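Local coordinates for protein beta-alanyl-CoA:ammonia lyase 2 (Clostridium propionicum, PDB 4MTU) that probably acts as a carbon-nitrogen lyase that interconverts beta-alanyl-CoA with acryloyl-CoA and ammonia, and folds as a zinc-binding member of the hot dog superfamily, at residues M1-M12 / Y64-I75; E39-D47 / N128-F137. One frame throughout, in Å; residues are numbered along the deposited sequence.

How the contacts relate
Contact 1 is the more central, its centre about 5 Å from that of the chain; contact 2 lies about 18 Å out, toward one end. The first is a strand pair: backbone hydrogen bonds run along 4-11 and 68-75, and aromatic rings are overlaid by methionine, valine and lysine side chains. The second has no strand pairing; the loop 128-137 wraps the C-terminal end of helix 27-45, where backbone carbonyls take its N-H groups and an aspartate holds zinc. That helix packs on both strands of contact 1. Both contacts touch the second subunit. They meet directly, since Lys4 NZ forms a salt bridge with Glu134 OE2, 2.8 Å away, and His8 reaches Glu39.

Contact 1 (M1-M12 / Y64-I75)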
# COMPACT_ATOMS: atom_id res chain seq x y z
N MET A 1 26.22 21.25 13.78
CA MET A 1 24.92 21.26 13.10
C MET A 1 24.64 22.50 12.28
O MET A 1 24.82 23.62 12.79
CB MET A 1 23.80 21.13 14.13
CG MET A 1 22.43 20.85 13.53
SD MET A 1 21.09 20.54 14.67
CE MET A 1 21.62 19.16 15.64
N VAL A 2 24.18 22.37 11.05
CA VAL A 2 23.79 23.51 10.26
C VAL A 2 22.26 23.52 10.21
O VAL A 2 21.65 22.57 9.74
CB VAL A 2 24.32 23.39 8.83
CG1 VAL A 2 23.84 24.55 8.01
CG2 VAL A 2 25.83 23.33 8.89
N GLY A 3 21.66 24.57 10.68
CA GLY A 3 20.20 24.61 10.72
C GLY A 3 19.65 23.80 11.86
O GLY A 3 20.36 23.37 12.79
N LYS A 4 18.38 23.57 11.88
CA LYS A 4 17.66 22.88 12.96
C LYS A 4 17.65 21.38 12.64
O LYS A 4 17.72 20.96 11.51
CB LYS A 4 16.20 23.40 13.04
CG LYS A 4 15.19 22.98 12.01
CD LYS A 4 13.83 23.67 12.09
CE LYS A 4 12.83 23.33 11.01
NZ LYS A 4 11.56 24.16 11.02
N LYS A 5 17.45 20.60 13.69
CA LYS A 5 17.18 19.18 13.59
C LYS A 5 15.75 19.01 13.09
O LYS A 5 14.84 19.63 13.61
CB LYS A 5 17.43 18.54 14.95
CG LYS A 5 17.30 17.04 15.03
CD LYS A 5 17.70 16.51 16.43
CE LYS A 5 19.14 16.75 16.84
NZ LYS A 5 19.65 16.05 18.09
N VAL A 6 15.53 18.13 12.14
CA VAL A 6 14.21 17.76 11.66
C VAL A 6 13.83 16.45 12.38
O VAL A 6 14.61 15.52 12.49
CB VAL A 6 14.19 17.58 10.17
CG1 VAL A 6 12.96 16.86 9.67
CG2 VAL A 6 14.31 18.97 9.51
N VAL A 7 12.58 16.42 12.85
CA VAL A 7 12.04 15.27 13.59
C VAL A 7 10.75 14.81 12.93
O VAL A 7 9.78 15.54 12.88
CB VAL A 7 11.78 15.63 15.04
CG1 VAL A 7 11.11 14.50 15.82
CG2 VAL A 7 13.06 16.06 15.75
N HIS A 8 10.77 13.63 12.33
CA HIS A 8 9.56 12.96 11.91
C HIS A 8 9.07 12.08 13.07
O HIS A 8 9.88 11.60 13.87
CB HIS A 8 9.78 12.16 10.63
CG HIS A 8 9.97 12.99 9.41
ND1 HIS A 8 9.85 12.47 8.14
CD2 HIS A 8 10.29 14.31 9.32
CE1 HIS A 8 10.06 13.47 7.31
NE2 HIS A 8 10.35 14.60 7.96
N HIS A 9 7.77 11.85 13.11
CA HIS A 9 7.17 11.11 14.20
C HIS A 9 5.90 10.51 13.66
O HIS A 9 5.06 11.23 13.12
CB HIS A 9 6.98 12.07 15.39
CG HIS A 9 6.31 11.50 16.62
ND1 HIS A 9 6.82 11.65 17.87
CD2 HIS A 9 5.18 10.82 16.80
CE1 HIS A 9 5.97 11.06 18.77
NE2 HIS A 9 4.94 10.54 18.11
N LEU A 10 5.70 9.20 13.92
CA LEU A 10 4.53 8.52 13.41
C LEU A 10 4.41 7.15 14.14
O LEU A 10 5.23 6.83 14.97
CB LEU A 10 4.54 8.47 11.88
CG LEU A 10 5.86 7.98 11.28
CD1 LEU A 10 6.14 6.52 11.51
CD2 LEU A 10 5.77 8.18 9.73
N MET A 11 3.39 6.40 13.76
CA MET A 11 3.12 5.07 14.32
C MET A 11 3.42 4.01 13.29
O MET A 11 3.11 4.18 12.10
CB MET A 11 1.63 4.98 14.73
CG MET A 11 1.31 3.77 15.57
SD MET A 11 -0.48 3.61 15.89
CE MET A 11 -0.98 2.75 14.42
N MET A 12 3.96 2.87 13.74
CA MET A 12 3.97 1.65 12.96
C MET A 12 2.60 0.97 13.04
O MET A 12 2.20 0.57 14.14
CB MET A 12 5.03 0.68 13.49
CG MET A 12 6.48 1.20 13.44
SD MET A 12 7.15 1.46 11.80
CE MET A 12 6.79 3.20 11.48
N TYR A 64 8.30 -3.16 15.99
CA TYR A 64 7.06 -3.94 15.80
C TYR A 64 5.88 -3.06 15.50
O TYR A 64 5.85 -1.86 15.84
CB TYR A 64 6.78 -4.73 17.08
CG TYR A 64 7.82 -5.80 17.39
CD1 TYR A 64 7.73 -7.04 16.83
CD2 TYR A 64 8.85 -5.49 18.25
CE1 TYR A 64 8.71 -8.01 17.11
CE2 TYR A 64 9.82 -6.39 18.56
CZ TYR A 64 9.72 -7.64 17.98
OH TYR A 64 10.70 -8.61 18.29
N VAL A 65 4.84 -3.67 14.95
CA VAL A 65 3.50 -3.05 14.85
C VAL A 65 3.16 -2.49 16.22
O VAL A 65 3.33 -3.15 17.27
CB VAL A 65 2.48 -4.08 14.40
CG1 VAL A 65 1.07 -3.51 14.44
CG2 VAL A 65 2.82 -4.60 13.01
N GLY A 66 2.62 -1.25 16.23
CA GLY A 66 2.19 -0.57 17.42
C GLY A 66 3.26 0.23 18.10
O GLY A 66 3.02 0.94 19.08
N ASP A 67 4.48 0.17 17.59
CA ASP A 67 5.53 1.08 18.07
C ASP A 67 5.28 2.47 17.51
O ASP A 67 4.97 2.67 16.33
CB ASP A 67 6.90 0.60 17.61
CG ASP A 67 7.38 -0.64 18.35
OD1 ASP A 67 6.77 -1.04 19.38
OD2 ASP A 67 8.48 -1.16 17.94
N PHE A 68 5.50 3.47 18.35
CA PHE A 68 5.56 4.89 17.94
C PHE A 68 7.01 5.25 17.83
O PHE A 68 7.80 4.98 18.74
CB PHE A 68 4.80 5.77 18.90
CG PHE A 68 3.29 5.61 18.81
CD1 PHE A 68 2.63 4.57 19.46
CD2 PHE A 68 2.53 6.49 18.05
CE1 PHE A 68 1.25 4.45 19.37
CE2 PHE A 68 1.17 6.37 17.97
CZ PHE A 68 0.51 5.36 18.65
N MET A 69 7.36 5.88 16.69
CA MET A 69 8.73 6.07 16.29
C MET A 69 9.00 7.52 15.92
O MET A 69 8.18 8.17 15.27
CB MET A 69 9.03 5.21 15.05
CG MET A 69 8.99 3.70 15.29
SD MET A 69 10.27 3.06 16.38
CE MET A 69 11.69 3.32 15.30
N GLU A 70 10.18 7.97 16.28
CA GLU A 70 10.70 9.26 15.87
C GLU A 70 11.97 9.06 15.04
O GLU A 70 12.78 8.13 15.27
CB GLU A 70 11.06 10.15 17.00
CG GLU A 70 9.94 10.61 17.73
CD GLU A 70 10.14 11.89 18.53
OE1 GLU A 70 9.15 12.50 18.88
OE2 GLU A 70 11.31 12.27 18.85
N TYR A 71 12.16 9.91 14.05
CA TYR A 71 13.26 9.83 13.12
C TYR A 71 13.86 11.24 13.06
O TYR A 71 13.19 12.15 12.64
CB TYR A 71 12.82 9.36 11.75
CG TYR A 71 12.03 8.08 11.81
CD1 TYR A 71 12.65 6.86 11.59
CD2 TYR A 71 10.68 8.07 12.07
CE1 TYR A 71 11.93 5.67 11.64
CE2 TYR A 71 9.95 6.88 12.12
CZ TYR A 71 10.57 5.68 11.90
OH TYR A 71 9.81 4.55 11.96
N HIS A 72 15.09 11.35 13.54
CA HIS A 72 15.77 12.64 13.62
C HIS A 72 16.84 12.73 12.52
O HIS A 72 17.51 11.74 12.20
CB HIS A 72 16.48 12.78 14.97
CG HIS A 72 15.54 12.72 16.15
ND1 HIS A 72 15.99 13.11 17.38
CD2 HIS A 72 14.29 12.30 16.26
CE1 HIS A 72 14.95 12.96 18.22
NE2 HIS A 72 13.91 12.45 17.56
N GLY A 73 17.01 13.92 11.93
CA GLY A 73 18.09 14.13 11.03
C GLY A 73 18.56 15.57 11.08
O GLY A 73 17.79 16.49 11.38
N TRP A 74 19.84 15.75 10.74
CA TRP A 74 20.38 17.12 10.68
C TRP A 74 21.56 17.11 9.70
O TRP A 74 22.19 16.11 9.42
CB TRP A 74 20.80 17.61 12.06
CG TRP A 74 21.84 16.82 12.76
CD1 TRP A 74 23.18 17.08 12.72
CD2 TRP A 74 21.65 15.66 13.58
NE1 TRP A 74 23.82 16.15 13.49
CE2 TRP A 74 22.93 15.26 14.02
CE3 TRP A 74 20.55 14.91 13.97
CZ2 TRP A 74 23.10 14.13 14.86
CZ3 TRP A 74 20.72 13.83 14.78
CH2 TRP A 74 21.97 13.43 15.23
N ILE A 75 21.83 18.32 9.20
CA ILE A 75 22.98 18.56 8.36
C ILE A 75 24.21 18.74 9.19
O ILE A 75 24.25 19.63 10.06
CB ILE A 75 22.76 19.79 7.44
CG1 ILE A 75 21.49 19.65 6.60
CG2 ILE A 75 24.01 20.01 6.60
CD1 ILE A 75 21.15 20.88 5.75
O HOH W 1 20.09 20.46 10.04
O HOH W 2 18.39 13.51 18.31
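Lys5 reaches along Trp74, the two side chains pointing the same way. Its CB is 4.1 Å from Gly73 O; CG, anti to the backbone N (chi1 -176°), lies 3.7 Å from Gly73 O and near Trp74 CE3. CD passes His72 ND1, and a bend at chi3 lays CE 3.7 Å from Trp74 CE3. NZ ends over the six-membered ring, a cation-pi contact, and shares water 2 with His72 ND1. A long flexible lysine suits this exposed edge, where its methylenes pack on the indole while its ammonium keeps water.

Farther along, Glu70 joins two histidines: in the His9 conformer given here, OE1 accepts from His9 ND1 through its anti lone pair, lying 2.7 Å from ND1 and near the ring plane, while OE2 accepts from His72 NE2. Met11 CG lies over one face of Phe68, with SD 3.4 Å from Phe68 CZ. Antiparallel backbone bonds such as Val6 N to Gly73 O, 2.9 Å, bind the strands.

Strand 4-11 is an outer strand of the chain's antiparallel sheet; 68-78 pairs on its other side with 82-95. Val6, His8 and Tyr71 face helix 27-45, the sausage of the hot dog fold, whereas His9 meets a second subunit.

Contact 2 (E39-D47 / N128-F137); sequences ELMVYVDGD and NQRGPQESSF. With ZN (zinc ion), chain B.
The Phe137 ring takes Tyr43 CB over one face, its CE1 3.5 Å from that atom, and has Glu134 O at its edge. Tyr43's own ring lies between Glu39 O on one face and Glu134 CG on the other, a CH-pi contact; its hydroxyl donates to Glu39 OE2. The two rings meet obliquely, planes at 47°. Large aromatics suit this junction because they bring broad apolar surface to both helix and loop.

Arg130 presents its guanidinium edge to Gly46 O, which lies in the group's plane and accepts from NE at 2.9 Å and more distantly from NH2; a bend at chi3 (-53°) turns the group there. NH2 also serves Ala106 of the second subunit. At Gly46, whose positive phi suits glycine, CA lies 3.4 Å from Gln133 CG.

Two carbonyls near the helix end take loop N-H groups: Gln133 N gives to Tyr43 O at 2.8 Å, and Arg130 N to Asp45 O. Val44 O, facing Pro132, takes water 3 instead. Asp45 binds zinc with both oxygens, OD2 at 2.1 Å and OD1 at 2.3 Å; Gly131 N adds a weak bond to OD2, and Tyr83 OH, in the second shell, hydrogen-bonds OD1. Three waters and His142 complete the site.

Leu40 and Val44 of helix 27-45 pack on Ile75 of strand 68-78, and Phe137 joins them there, so the loop after strand 106-123 closes the helix end against the sheet.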
# COMPACT_ATOMS: atom_id res chain seq x y z
N GLU A 39 13.49 16.81 3.55
CA GLU A 39 13.03 18.02 4.23
C GLU A 39 14.22 18.95 4.51
O GLU A 39 14.15 20.18 4.31
CB GLU A 39 12.30 17.65 5.52
CG GLU A 39 11.49 18.81 6.07
CD GLU A 39 10.64 18.49 7.28
OE1 GLU A 39 10.34 17.33 7.55
OE2 GLU A 39 10.21 19.47 7.96
N LEU A 40 15.34 18.40 4.99
CA LEU A 40 16.54 19.17 5.22
C LEU A 40 17.03 19.89 3.92
O LEU A 40 17.47 21.04 4.00
CB LEU A 40 17.67 18.31 5.76
CG LEU A 40 17.47 17.74 7.18
CD1 LEU A 40 18.47 16.64 7.46
CD2 LEU A 40 17.61 18.84 8.20
N MET A 41 16.95 19.20 2.81
CA MET A 41 17.41 19.76 1.56
C MET A 41 16.47 20.87 1.08
O MET A 41 16.94 21.90 0.52
CB MET A 41 17.59 18.65 0.51
CG MET A 41 18.70 17.69 0.85
SD MET A 41 20.33 18.44 1.06
CE MET A 41 20.44 18.59 2.83
N VAL A 42 15.19 20.70 1.25
CA VAL A 42 14.25 21.76 0.96
C VAL A 42 14.63 23.02 1.73
O VAL A 42 14.65 24.14 1.20
CB VAL A 42 12.79 21.31 1.27
CG1 VAL A 42 11.83 22.51 1.15
CG2 VAL A 42 12.39 20.16 0.35
N TYR A 43 14.91 22.84 3.01
CA TYR A 43 15.23 23.99 3.85
C TYR A 43 16.58 24.65 3.55
O TYR A 43 16.70 25.86 3.62
CB TYR A 43 15.16 23.61 5.34
CG TYR A 43 13.81 23.19 5.82
CD1 TYR A 43 12.62 23.58 5.20
CD2 TYR A 43 13.68 22.37 6.94
CE1 TYR A 43 11.39 23.18 5.64
CE2 TYR A 43 12.44 21.98 7.38
CZ TYR A 43 11.29 22.37 6.76
OH TYR A 43 10.05 21.95 7.18
N VAL A 44 17.58 23.85 3.21
CA VAL A 44 18.92 24.42 3.03
C VAL A 44 19.09 25.04 1.65
O VAL A 44 19.86 26.00 1.49
CB VAL A 44 20.04 23.38 3.34
CG1 VAL A 44 20.23 22.40 2.24
CG2 VAL A 44 21.31 24.15 3.70
N ASP A 45 18.42 24.51 0.62
CA ASP A 45 18.66 24.98 -0.76
C ASP A 45 17.45 24.86 -1.67
O ASP A 45 17.62 25.07 -2.89
CB ASP A 45 19.93 24.42 -1.35
CG ASP A 45 21.16 25.26 -1.18
OD1 ASP A 45 22.23 24.77 -0.79
OD2 ASP A 45 21.08 26.51 -1.42
N GLY A 46 16.26 24.60 -1.17
CA GLY A 46 15.08 24.78 -1.97
C GLY A 46 14.85 23.77 -3.08
O GLY A 46 14.18 24.10 -4.08
N ASP A 47 15.34 22.55 -2.90
CA ASP A 47 15.18 21.48 -3.89
C ASP A 47 14.99 20.16 -3.13
O ASP A 47 15.60 20.01 -2.07
CB ASP A 47 16.40 21.43 -4.79
CG ASP A 47 16.19 20.58 -6.02
OD1 ASP A 47 16.43 19.33 -5.95
OD2 ASP A 47 15.77 21.11 -7.08
N ASN A 128 20.54 23.93 -9.52
CA ASN A 128 19.30 23.75 -8.86
C ASN A 128 19.29 24.26 -7.42
O ASN A 128 18.22 24.22 -6.77
CB ASN A 128 18.87 22.28 -8.81
CG ASN A 128 18.55 21.75 -10.20
OD1 ASN A 128 18.00 22.46 -11.02
ND2 ASN A 128 19.01 20.54 -10.45
N GLN A 129 20.41 24.73 -6.89
CA GLN A 129 20.43 25.27 -5.53
C GLN A 129 19.82 26.69 -5.54
O GLN A 129 20.09 27.52 -6.41
CB GLN A 129 21.83 25.33 -4.99
CG GLN A 129 22.45 23.94 -4.80
CD GLN A 129 23.91 23.93 -4.42
OE1 GLN A 129 24.44 24.95 -3.92
NE2 GLN A 129 24.58 22.81 -4.54
N ARG A 130 18.96 26.95 -4.56
CA ARG A 130 18.19 28.20 -4.50
C ARG A 130 18.42 28.99 -3.26
O ARG A 130 17.78 30.02 -3.05
CB ARG A 130 16.69 27.95 -4.74
CG ARG A 130 16.43 27.19 -6.04
CD ARG A 130 15.00 27.19 -6.50
NE ARG A 130 14.10 26.72 -5.41
CZ ARG A 130 13.13 27.38 -4.87
NH1 ARG A 130 12.72 28.58 -5.26
NH2 ARG A 130 12.43 26.83 -3.85
N GLY A 131 19.33 28.55 -2.40
CA GLY A 131 19.58 29.19 -1.13
C GLY A 131 18.54 28.74 -0.05
O GLY A 131 17.57 28.04 -0.32
N PRO A 132 18.81 29.15 1.16
CA PRO A 132 17.98 28.72 2.29
C PRO A 132 16.53 29.15 2.11
O PRO A 132 16.21 30.22 1.62
CB PRO A 132 18.61 29.34 3.51
CG PRO A 132 20.01 29.64 3.13
CD PRO A 132 19.97 29.93 1.64
N GLN A 133 15.61 28.26 2.59
CA GLN A 133 14.21 28.47 2.49
C GLN A 133 13.49 28.61 3.82
O GLN A 133 12.30 28.89 3.88
CB GLN A 133 13.51 27.33 1.71
CG GLN A 133 14.10 27.15 0.32
CD GLN A 133 13.84 28.31 -0.62
OE1 GLN A 133 12.72 28.79 -0.72
NE2 GLN A 133 14.91 28.74 -1.28
N GLU A 134 14.17 28.31 4.91
CA GLU A 134 13.63 28.21 6.27
C GLU A 134 14.61 28.99 7.16
O GLU A 134 15.84 28.86 7.00
CB GLU A 134 13.41 26.79 6.69
CG GLU A 134 12.46 26.58 7.85
CD GLU A 134 13.09 26.71 9.23
OE1 GLU A 134 14.32 26.76 9.36
OE2 GLU A 134 12.29 26.69 10.23
N SER A 135 14.12 29.82 8.06
CA SER A 135 14.92 30.79 8.77
C SER A 135 16.06 30.20 9.56
O SER A 135 17.14 30.84 9.66
CB SER A 135 14.02 31.68 9.64
OG SER A 135 13.37 30.90 10.64
N SER A 136 15.94 28.98 10.09
CA SER A 136 17.04 28.41 10.87
C SER A 136 18.24 28.05 10.00
O SER A 136 19.34 27.80 10.55
CB SER A 136 16.59 27.20 11.68
OG SER A 136 16.48 26.08 10.92
N PHE A 137 18.08 28.04 8.71
CA PHE A 137 19.13 27.66 7.74
C PHE A 137 19.77 28.88 7.09
O PHE A 137 20.58 28.71 6.17
CB PHE A 137 18.60 26.71 6.66
CG PHE A 137 18.18 25.37 7.25
CD1 PHE A 137 16.99 25.21 7.96
CD2 PHE A 137 18.98 24.24 7.15
CE1 PHE A 137 16.63 23.98 8.54
CE2 PHE A 137 18.64 23.01 7.68
CZ PHE A 137 17.49 22.89 8.41
ZN ZN B . 23.09 26.93 -0.81
O HOH W 3 22.43 27.06 1.24
O HOH W 4 15.66 23.76 -7.49
O HOH W 5 23.59 27.19 -2.85
O HOH W 6 23.13 29.02 -0.67